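Local coordinates for uncharacterized protein (Bacteroides eggerthii, PDB 4GDZ) that is of unknown function but belongs to the DUF4251 family, folds into a strongly curved antiparallel beta sheet and carries a bound magnesium ion, at residues Gln46-Ala51 / Phe70-Gln75; Asp36-Ala41 / Gly159-Leu164. One frame throughout, in Å; residues are numbered along the deposited sequence.

Interaction 1 (Gln46-Ala51 / Phe70-Gln75); sequences QFVLEA and FVLVNQ
Phe47 and Val73 form a hydrogen-bonded antiparallel pair, and the ring of Phe47 lies over the side chain of Val73. Val73 CB sits 3.9 Å from the centroid of the Phe47 ring and 22° off its normal, a CH-pi contact over one face, with CG2 reaching toward CZ. The Phe47 torsion puts the ring there: CG stands between backbone N and carbonyl carbon (chi1 63°), swinging the ring across to the neighbouring strand. One step along on the same side, the side chains of Leu49 and Val71 come nearest at their CB atoms. The other face carries Val48, whose two branches divide the work: CG2 packs on Leu72 CD1 at 3.9 Å, while CG1 reaches Phe70 CB at 4.1 Å. At the strand end, Gln46 NE2 donates to Asn74 OD1 (3.1 Å) with a nearly straight N-H (170°); the acceptor lies in the amide plane of Gln46, although NE2 is tilted out of the carbonyl plane of Asn74. Gln75 runs alongside Gln46, their amides stacked and nearly parallel.

Between the two faces runs a regular backbone ladder. Phe47 and Val73 exchange two bonds, Val73 N to Phe47 O being 2.9 Å, and Leu49 and Val71 exchange two more, including Leu49 N to Val71 O at 2.8 Å. Glu50 OE2 finds its partner outside the two strands, hydrogen-bonding to Ser167 OG. The hairpin of strands 46-55 and 61-74 is flanked by strands 155-163 and 77-85; Phe120 of strand 116-123 packs on Phe47, Val71 and Val73, and helix 168-171 lies against Phe70, Leu72 and Asn74.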
ATOM      1  N   GLN A  46      -9.840  26.227  -3.742  1.00 57.27           N
ATOM      2  CA  GLN A  46      -8.613  26.971  -3.960  1.00 54.87           C
ATOM      3  C   GLN A  46      -7.500  26.199  -3.249  1.00 54.90           C
ATOM      4  O   GLN A  46      -7.245  26.390  -2.067  1.00 55.71           O
ATOM      5  CB  GLN A  46      -8.757  28.415  -3.471  1.00 59.02           C
ATOM      6  CG  GLN A  46      -9.719  29.213  -4.335  1.00 58.32           C
ATOM      7  CD  GLN A  46      -9.809  30.666  -3.927  1.00 65.57           C
ATOM      8  OE1 GLN A  46     -10.093  30.961  -2.795  1.00 67.61           O
ATOM      9  NE2 GLN A  46      -9.582  31.569  -4.863  1.00 65.55           N
ATOM     10  N   PHE A  47      -6.882  25.273  -3.976  1.00 52.18           N
ATOM     11  CA  PHE A  47      -5.902  24.375  -3.396  1.00 51.49           C
ATOM     12  C   PHE A  47      -4.900  23.877  -4.411  1.00 52.90           C
ATOM     13  O   PHE A  47      -5.148  23.901  -5.625  1.00 53.73           O
ATOM     14  CB  PHE A  47      -6.589  23.179  -2.691  1.00 55.39           C
ATOM     15  CG  PHE A  47      -7.399  22.286  -3.611  1.00 54.02           C
ATOM     16  CD1 PHE A  47      -6.792  21.251  -4.319  1.00 56.74           C
ATOM     17  CD2 PHE A  47      -8.779  22.461  -3.745  1.00 54.44           C
ATOM     18  CE1 PHE A  47      -7.544  20.424  -5.147  1.00 56.62           C
ATOM     19  CE2 PHE A  47      -9.530  21.637  -4.573  1.00 58.29           C
ATOM     20  CZ  PHE A  47      -8.913  20.605  -5.259  1.00 52.66           C
ATOM     21  N   VAL A  48      -3.761  23.430  -3.901  1.00 54.09           N
ATOM     22  CA  VAL A  48      -2.773  22.727  -4.688  1.00 52.28           C
ATOM     23  C   VAL A  48      -2.341  21.466  -3.930  1.00 51.60           C
ATOM     24  O   VAL A  48      -2.006  21.534  -2.749  1.00 54.21           O
ATOM     25  CB  VAL A  48      -1.506  23.566  -4.974  1.00 54.74           C
ATOM     26  CG1 VAL A  48      -0.657  22.837  -6.025  1.00 51.69           C
ATOM     27  CG2 VAL A  48      -1.850  24.970  -5.437  1.00 64.41           C
ATOM     28  N   LEU A  49      -2.363  20.332  -4.607  1.00 48.19           N
ATOM     29  CA  LEU A  49      -1.685  19.114  -4.135  1.00 49.88           C
ATOM     30  C   LEU A  49      -0.298  19.119  -4.781  1.00 48.38           C
ATOM     31  O   LEU A  49      -0.180  19.031  -6.007  1.00 50.35           O
ATOM     32  CB  LEU A  49      -2.473  17.880  -4.557  1.00 52.45           C
ATOM     33  CG  LEU A  49      -2.049  16.487  -4.033  1.00 63.27           C
ATOM     34  CD1 LEU A  49      -0.790  15.975  -4.707  1.00 61.28           C
ATOM     35  CD2 LEU A  49      -1.812  16.542  -2.557  1.00 60.06           C
ATOM     36  N   GLU A  50       0.736  19.269  -3.965  1.00 49.46           N
ATOM     37  CA  GLU A  50       2.123  19.232  -4.421  1.00 49.57           C
ATOM     38  C   GLU A  50       2.690  17.829  -4.148  1.00 54.55           C
ATOM     39  O   GLU A  50       2.900  17.453  -2.981  1.00 52.33           O
ATOM     40  CB  GLU A  50       2.937  20.331  -3.687  1.00 54.27           C
ATOM     41  CG  GLU A  50       2.416  21.745  -3.957  1.00 55.37           C
ATOM     42  CD  GLU A  50       3.301  22.881  -3.434  1.00 68.05           C
ATOM     43  OE1 GLU A  50       4.305  22.617  -2.731  1.00 63.82           O
ATOM     44  OE2 GLU A  50       2.977  24.067  -3.705  1.00 60.25           O
ATOM     45  N   ALA A  51       2.891  17.041  -5.205  1.00 47.34           N
ATOM     46  CA  ALA A  51       3.265  15.617  -5.064  1.00 53.05           C
ATOM     47  C   ALA A  51       4.771  15.491  -4.850  1.00 58.78           C
ATOM     48  O   ALA A  51       5.544  16.251  -5.426  1.00 57.22           O
ATOM     49  CB  ALA A  51       2.844  14.797  -6.278  1.00 47.65           C
ATOM     50  N   PHE A  70       1.845  18.197  -9.747  1.00 46.19           N
ATOM     51  CA  PHE A  70       0.867  18.872  -8.929  1.00 44.15           C
ATOM     52  C   PHE A  70      -0.519  18.906  -9.565  1.00 45.13           C
ATOM     53  O   PHE A  70      -0.681  18.735 -10.772  1.00 44.51           O
ATOM     54  CB  PHE A  70       1.324  20.305  -8.595  1.00 47.70           C
ATOM     55  CG  PHE A  70       1.389  21.210  -9.808  1.00 49.35           C
ATOM     56  CD1 PHE A  70       0.274  21.900 -10.215  1.00 49.28           C
ATOM     57  CD2 PHE A  70       2.560  21.317 -10.557  1.00 48.60           C
ATOM     58  CE1 PHE A  70       0.318  22.688 -11.351  1.00 50.18           C
ATOM     59  CE2 PHE A  70       2.617  22.105 -11.683  1.00 49.72           C
ATOM     60  CZ  PHE A  70       1.489  22.780 -12.085  1.00 48.08           C
ATOM     61  N   VAL A  71      -1.507  19.162  -8.709  1.00 46.63           N
ATOM     62  CA  VAL A  71      -2.887  19.418  -9.115  1.00 47.20           C
ATOM     63  C   VAL A  71      -3.302  20.722  -8.439  1.00 48.64           C
ATOM     64  O   VAL A  71      -3.281  20.854  -7.203  1.00 48.92           O
ATOM     65  CB  VAL A  71      -3.851  18.261  -8.737  1.00 48.20           C
ATOM     66  CG1 VAL A  71      -5.280  18.641  -9.144  1.00 47.63           C
ATOM     67  CG2 VAL A  71      -3.431  16.941  -9.412  1.00 46.10           C
ATOM     68  N   LEU A  72      -3.637  21.701  -9.269  1.00 47.80           N
ATOM     69  CA  LEU A  72      -4.035  23.036  -8.827  1.00 47.80           C
ATOM     70  C   LEU A  72      -5.470  23.288  -9.241  1.00 49.38           C
ATOM     71  O   LEU A  72      -5.832  23.076 -10.400  1.00 51.02           O
ATOM     72  CB  LEU A  72      -3.130  24.090  -9.460  1.00 50.24           C
ATOM     73  CG  LEU A  72      -3.372  25.562  -9.057  1.00 63.27           C
ATOM     74  CD1 LEU A  72      -2.067  26.344  -9.092  1.00 64.97           C
ATOM     75  CD2 LEU A  72      -4.398  26.182  -9.968  1.00 58.91           C
ATOM     76  N   VAL A  73      -6.292  23.727  -8.289  1.00 48.91           N
ATOM     77  CA  VAL A  73      -7.669  24.081  -8.555  1.00 49.20           C
ATOM     78  C   VAL A  73      -7.857  25.482  -7.999  1.00 54.34           C
ATOM     79  O   VAL A  73      -7.500  25.766  -6.842  1.00 50.47           O
ATOM     80  CB  VAL A  73      -8.680  23.080  -7.944  1.00 52.51           C
ATOM     81  CG1 VAL A  73     -10.108  23.637  -8.030  1.00 51.14           C
ATOM     82  CG2 VAL A  73      -8.571  21.718  -8.645  1.00 49.79           C
ATOM     83  N   ASN A  74      -8.369  26.370  -8.840  1.00 56.13           N
ATOM     84  CA  ASN A  74      -8.675  27.737  -8.422  1.00 54.93           C
ATOM     85  C   ASN A  74     -10.030  28.125  -8.963  1.00 56.59           C
ATOM     86  O   ASN A  74     -10.142  28.602 -10.089  1.00 57.08           O
ATOM     87  CB  ASN A  74      -7.616  28.719  -8.893  1.00 55.13           C
ATOM     88  CG  ASN A  74      -7.829  30.110  -8.318  1.00 62.41           C
ATOM     89  OD1 ASN A  74      -8.791  30.359  -7.584  1.00 63.68           O
ATOM     90  ND2 ASN A  74      -6.922  31.011  -8.634  1.00 63.05           N
ATOM     91  N   GLN A  75     -11.048  27.820  -8.163  1.00 59.03           N
ATOM     92  CA  GLN A  75     -12.448  28.023  -8.499  1.00 65.96           C
ATOM     93  C   GLN A  75     -12.796  27.201  -9.758  1.00 71.03           C
ATOM     94  O   GLN A  75     -12.625  25.988  -9.725  1.00 76.28           O
ATOM     95  CB  GLN A  75     -12.784  29.517  -8.496  1.00 74.34           C
ATOM     96  CG  GLN A  75     -12.699  29.996  -7.050  1.00 69.38           C
ATOM     97  CD  GLN A  75     -12.841  31.491  -6.831  1.00 93.02           C
ATOM     98  OE1 GLN A  75     -12.656  32.317  -7.725  1.00 80.86           O
ATOM     99  NE2 GLN A  75     -13.136  31.843  -5.600  1.00 79.53           N
TER

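Interaction 2 (Asp36-Ala41 / Gly159-Leu164); sequences DDAVAA and GSLLPL
Ala41 and Pro163 bring together helix 28-44 and the end of strand 155-163, a helix packed on an antiparallel sheet. The short segments cross at 66° with their axes 7.0 Å apart, an approach consistent with the alanines that touch the strand. The Ala41 methyl points at the strand and meets the proline near its backbone, CB lying 3.7 Å from Pro163 CA and 4.1 Å from Pro163 CB. One helical turn earlier, Asp37 also faces the strand, but it is its methylene that touches, CB reaching Pro163 CG at 4.1 Å. Pro163 therefore rests against both residues of this i, i+4 pair, while Asp37 OD2 accepts a weak hydrogen bond from Gln166 NE2.

Ala38 meets Leu161 instead. The leucine points toward the helix, its CG trans to the backbone N (chi1 -175°), and its CD2 branch lies 4.2 Å from Ala38 CB. Leu162, the next residue, turns its side chain away from the helix. The same Ala38 methyl abuts the strand backbone, its CB 3.7 Å from Leu161 O, a carbonyl that also accepts a hydrogen bond from Asn140 ND2.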
ATOM      1  N   ASP A  36      -6.799  21.243   9.087  1.00 64.94           N
ATOM      2  CA  ASP A  36      -7.826  22.305   9.031  1.00 71.54           C
ATOM      3  C   ASP A  36      -7.648  23.232   7.821  1.00 69.35           C
ATOM      4  O   ASP A  36      -8.635  23.584   7.162  1.00 73.15           O
ATOM      5  CB  ASP A  36      -7.802  23.163  10.299  1.00 80.04           C
ATOM      6  CG  ASP A  36      -8.372  22.449  11.528  1.00 88.17           C
ATOM      7  OD1 ASP A  36      -8.861  21.294  11.436  1.00 83.20           O
ATOM      8  OD2 ASP A  36      -8.340  23.080  12.604  1.00 96.39           O
ATOM      9  N   ASP A  37      -6.401  23.628   7.539  1.00 69.78           N
ATOM     10  CA  ASP A  37      -6.099  24.503   6.403  1.00 68.49           C
ATOM     11  C   ASP A  37      -6.434  23.783   5.086  1.00 65.13           C
ATOM     12  O   ASP A  37      -6.970  24.400   4.156  1.00 63.63           O
ATOM     13  CB  ASP A  37      -4.603  24.889   6.358  1.00 70.29           C
ATOM     14  CG  ASP A  37      -4.171  25.829   7.489  1.00 82.03           C
ATOM     15  OD1 ASP A  37      -5.033  26.398   8.200  1.00 72.12           O
ATOM     16  OD2 ASP A  37      -2.935  25.999   7.648  1.00 76.46           O
ATOM     17  N   ALA A  38      -6.080  22.491   4.998  1.00 60.26           N
ATOM     18  CA  ALA A  38      -6.337  21.687   3.787  1.00 62.69           C
ATOM     19  C   ALA A  38      -7.835  21.558   3.545  1.00 60.68           C
ATOM     20  O   ALA A  38      -8.289  21.753   2.427  1.00 61.40           O
ATOM     21  CB  ALA A  38      -5.688  20.315   3.890  1.00 60.75           C
ATOM     22  N   VAL A  39      -8.599  21.284   4.602  1.00 63.10           N
ATOM     23  CA  VAL A  39     -10.062  21.183   4.509  1.00 63.65           C
ATOM     24  C   VAL A  39     -10.711  22.500   4.076  1.00 67.24           C
ATOM     25  O   VAL A  39     -11.561  22.511   3.178  1.00 62.48           O
ATOM     26  CB  VAL A  39     -10.692  20.690   5.831  1.00 74.17           C
ATOM     27  CG1 VAL A  39     -12.206  20.863   5.801  1.00 68.15           C
ATOM     28  CG2 VAL A  39     -10.304  19.235   6.091  1.00 63.45           C
ATOM     29  N   ALA A  40     -10.294  23.609   4.679  1.00 63.86           N
ATOM     30  CA  ALA A  40     -10.783  24.920   4.256  1.00 68.58           C
ATOM     31  C   ALA A  40     -10.398  25.194   2.788  1.00 67.02           C
ATOM     32  O   ALA A  40     -11.184  25.783   2.057  1.00 62.63           O
ATOM     33  CB  ALA A  40     -10.269  26.030   5.172  1.00 70.43           C
ATOM     34  N   ALA A  41      -9.211  24.765   2.348  1.00 62.91           N
ATOM     35  CA  ALA A  41      -8.791  24.985   0.946  1.00 62.93           C
ATOM     36  C   ALA A  41      -9.685  24.194  -0.036  1.00 62.06           C
ATOM     37  O   ALA A  41     -10.108  24.732  -1.063  1.00 58.50           O
ATOM     38  CB  ALA A  41      -7.326  24.615   0.750  1.00 61.44           C
ATOM     39  N   GLY A 159       1.363  13.544  -1.744  1.00 50.02           N
ATOM     40  CA  GLY A 159       2.060  14.738  -1.355  1.00 51.70           C
ATOM     41  C   GLY A 159       1.256  15.608  -0.407  1.00 55.18           C
ATOM     42  O   GLY A 159       0.442  15.094   0.349  1.00 54.83           O
ATOM     43  N   SER A 160       1.533  16.917  -0.396  1.00 52.85           N
ATOM     44  CA  SER A 160       0.913  17.843   0.590  1.00 55.32           C
ATOM     45  C   SER A 160      -0.231  18.612  -0.059  1.00 57.64           C
ATOM     46  O   SER A 160      -0.073  19.122  -1.150  1.00 56.12           O
ATOM     47  CB  SER A 160       1.935  18.827   1.131  1.00 63.78           C
ATOM     48  OG  SER A 160       2.940  18.153   1.839  1.00 63.09           O
ATOM     49  N   LEU A 161      -1.381  18.676   0.603  1.00 54.21           N
ATOM     50  CA  LEU A 161      -2.506  19.475   0.125  1.00 52.58           C
ATOM     51  C   LEU A 161      -2.470  20.829   0.825  1.00 55.81           C
ATOM     52  O   LEU A 161      -2.483  20.910   2.058  1.00 53.74           O
ATOM     53  CB  LEU A 161      -3.835  18.760   0.353  1.00 53.64           C
ATOM     54  CG  LEU A 161      -5.132  19.366  -0.173  1.00 62.06           C
ATOM     55  CD1 LEU A 161      -5.097  19.513  -1.682  1.00 59.88           C
ATOM     56  CD2 LEU A 161      -6.273  18.433   0.230  1.00 64.75           C
ATOM     57  N   LEU A 162      -2.382  21.898   0.028  1.00 58.53           N
ATOM     58  CA  LEU A 162      -2.088  23.242   0.549  1.00 57.06           C
ATOM     59  C   LEU A 162      -3.081  24.278   0.038  1.00 55.82           C
ATOM     60  O   LEU A 162      -3.511  24.218  -1.127  1.00 56.75           O
ATOM     61  CB  LEU A 162      -0.672  23.665   0.117  1.00 55.78           C
ATOM     62  CG  LEU A 162       0.528  22.867   0.651  1.00 66.91           C
ATOM     63  CD1 LEU A 162       1.766  23.240  -0.156  1.00 59.59           C
ATOM     64  CD2 LEU A 162       0.750  23.107   2.152  1.00 59.90           C
ATOM     65  N   PRO A 163      -3.417  25.263   0.882  1.00 59.99           N
ATOM     66  CA  PRO A 163      -4.099  26.435   0.339  1.00 58.48           C
ATOM     67  C   PRO A 163      -3.182  27.150  -0.663  1.00 58.53           C
ATOM     68  O   PRO A 163      -1.951  27.034  -0.573  1.00 57.38           O
ATOM     69  CB  PRO A 163      -4.388  27.313   1.564  1.00 63.37           C
ATOM     70  CG  PRO A 163      -3.807  26.624   2.746  1.00 68.13           C
ATOM     71  CD  PRO A 163      -3.162  25.346   2.334  1.00 61.68           C
ATOM     72  N   LEU A 164      -3.785  27.841  -1.625  1.00 63.83           N
ATOM     73  CA  LEU A 164      -3.049  28.544  -2.689  1.00 63.99           C
ATOM     74  C   LEU A 164      -1.968  29.444  -2.125  1.00 67.46           C
ATOM     75  O   LEU A 164      -0.828  29.400  -2.582  1.00 66.85           O
ATOM     76  CB  LEU A 164      -4.010  29.390  -3.529  1.00 68.47           C
ATOM     77  CG  LEU A 164      -4.995  28.635  -4.428  1.00 64.44           C
ATOM     78  CD1 LEU A 164      -5.765  29.623  -5.292  1.00 66.59           C
ATOM     79  CD2 LEU A 164      -4.307  27.591  -5.301  1.00 57.35           C
TER

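How the interactions relate
Strands 46-55 and 155-163 are neighbours in one antiparallel sheet, which places the centres of interactions 1 and 2 about 9 Å apart. The seam between them is both polar and apolar: Val48 O lies 2.8 Å from Leu162 N and Glu50 N lies 2.9 Å from Ser160 O, both probable hydrogen bonds, while Phe47 CD1 packs 3.6 Å from Leu161 CD1. Leu161 thus touches the helix in interaction 2 and Phe47 of interaction 1. Helix 28-44 leads into strand 46-55; residues 46-75 fall between the segments of interaction 2, nesting interaction 1 in that loop. The bound magnesium lies about 14 Å from the Val71 side chain, so interaction 1 does not form its site.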